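Local atomic coordinates of A putative transcriptional regulator (Rhodococcus sp., PDB entry 2HKU), a protein that probably binds cis-regulatory DNA as a TetR-family transcriptional regulator. Residues L113-S116 with A117-M120. Sequence-based numbering, arbitrary orientation.
Sequences LFTS and AMLM. With EDO (1,2-ethanediol), chain H.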
loop_
_atom_site.group_PDB
_atom_site.type_symbol
_atom_site.label_atom_id
_atom_site.label_comp_id
_atom_site.label_asym_id
_atom_site.label_seq_id
_atom_site.Cartn_x
_atom_site.Cartn_y
_atom_site.Cartn_z
ATOM N N LEU A 113 9.779 -3.023 -1.615
ATOM C CA LEU A 113 10.525 -2.258 -2.612
ATOM C C LEU A 113 9.704 -1.723 -3.808
ATOM O O LEU A 113 9.928 -0.568 -4.280
ATOM C CB LEU A 113 11.670 -3.099 -3.181
ATOM C CG LEU A 113 12.800 -2.494 -3.943
ATOM C CD1 LEU A 113 13.472 -1.484 -2.970
ATOM C CD2 LEU A 113 13.786 -3.614 -4.293
ATOM N N PHE A 114 8.775 -2.534 -4.320
ATOM C CA PHE A 114 8.036 -2.142 -5.493
ATOM C C PHE A 114 7.037 -1.047 -5.070
ATOM O O PHE A 114 6.799 -0.115 -5.833
ATOM C CB PHE A 114 7.228 -3.341 -6.014
ATOM C CG PHE A 114 6.340 -2.998 -7.194
ATOM C CD1 PHE A 114 6.882 -2.490 -8.379
ATOM C CD2 PHE A 114 4.954 -3.234 -7.118
ATOM C CE1 PHE A 114 6.062 -2.196 -9.483
ATOM C CE2 PHE A 114 4.130 -2.987 -8.205
ATOM C CZ PHE A 114 4.633 -2.431 -9.395
ATOM N N THR A 115 6.422 -1.182 -3.883
ATOM C CA THR A 115 5.608 -0.046 -3.309
ATOM C C THR A 115 6.424 1.274 -3.203
ATOM O O THR A 115 5.882 2.370 -3.526
ATOM C CB THR A 115 4.833 -0.409 -1.938
ATOM O OG1 THR A 115 5.771 -0.549 -0.862
ATOM C CG2 THR A 115 4.014 -1.628 -2.104
ATOM N N SER A 116 7.700 1.190 -2.797
ATOM C CA SER A 116 8.581 2.385 -2.730
ATOM C C SER A 116 8.854 2.912 -4.091
ATOM O O SER A 116 8.782 4.177 -4.338
ATOM C CB SER A 116 9.896 2.135 -2.011
ATOM O OG SER A 116 9.530 1.862 -0.666
ATOM N N ALA A 117 9.089 1.975 -5.013
ATOM C CA ALA A 117 9.210 2.388 -6.419
ATOM C C ALA A 117 7.942 3.122 -6.976
ATOM O O ALA A 117 8.102 4.088 -7.722
ATOM C CB ALA A 117 9.582 1.236 -7.349
HETATM N N MSE A 118 6.724 2.627 -6.709
HETATM C CA MSE A 118 5.512 3.264 -7.235
HETATM C C MSE A 118 5.317 4.694 -6.669
HETATM O O MSE A 118 4.687 5.573 -7.311
HETATM C CB MSE A 118 4.238 2.486 -6.846
HETATM C CG MSE A 118 4.037 1.151 -7.586
HETATM SE SE MSE A 118 2.356 0.294 -7.318
HETATM C CE MSE A 118 2.760 -0.859 -5.742
ATOM N N LEU A 119 5.738 4.862 -5.433
ATOM C CA LEU A 119 5.682 6.145 -4.767
ATOM C C LEU A 119 6.702 7.154 -5.305
ATOM O O LEU A 119 6.474 8.399 -5.177
ATOM C CB LEU A 119 5.831 5.995 -3.266
ATOM C CG LEU A 119 4.659 5.373 -2.569
ATOM C CD1 LEU A 119 5.090 5.056 -1.141
ATOM C CD2 LEU A 119 3.396 6.226 -2.621
HETATM N N MSE A 120 7.833 6.689 -5.819
HETATM C CA MSE A 120 8.846 7.657 -6.251
HETATM C C MSE A 120 8.812 8.017 -7.713
HETATM O O MSE A 120 9.606 8.860 -8.141
HETATM C CB MSE A 120 10.288 7.386 -5.767
HETATM C CG MSE A 120 10.920 6.012 -6.004
HETATM SE SE MSE A 120 11.357 5.530 -7.831
HETATM C CE MSE A 120 13.188 6.250 -7.782
HETATM C C1 EDO H . 8.879 6.309 0.554
HETATM O O1 EDO H . 9.312 6.566 1.955
HETATM C C2 EDO H . 9.640 5.313 -0.381
HETATM O O2 EDO H . 9.550 5.739 -1.829
#
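Phe114 and Met118, one turn apart on helix 108-120 of this TetR-family fold, form a Met-aromatic contact beside a run of i to i+4 backbone bonds. Ala117 N donates to Leu113 O at 2.8 Å, Met118 N to Phe114 O at 2.9 Å and Leu119 N to Thr115 O at 3.1 Å. Met120 N has two acceptors, Ser116 O through a weak bond and Ala117 O three residues back. Both hydroxyls turn back to the preceding turn, Thr115 OG1 bonding to Glu112 O and Ser116 OG to the same oxygen weakly. The Phe114 side chain, its CG opposite the backbone N (chi1 176°), presents a face to Met118 CG, which lies 4.0 Å above the ring plane and toward the rim. The selenium of this selenomethionine, Met118 SE, is oblique to the ring, 37° off its normal, and Met118 CE packs 3.5 Å from Phe114 CD2. Val75, Ile131 and Phe173 of three other helices also touch the Phe114 side chain; an alanine here would probably leave a gap among them and deprive Met118 CG and CE of the ring they pack on. At the dimer interface Leu119 packs on Leu119 of the second subunit, and 1,2-ethanediol, probably from the crystallisation liquor, bonds to Ser116 O of the second subunit and, through its O2, donates to Ser116 O here at 3.1 Å.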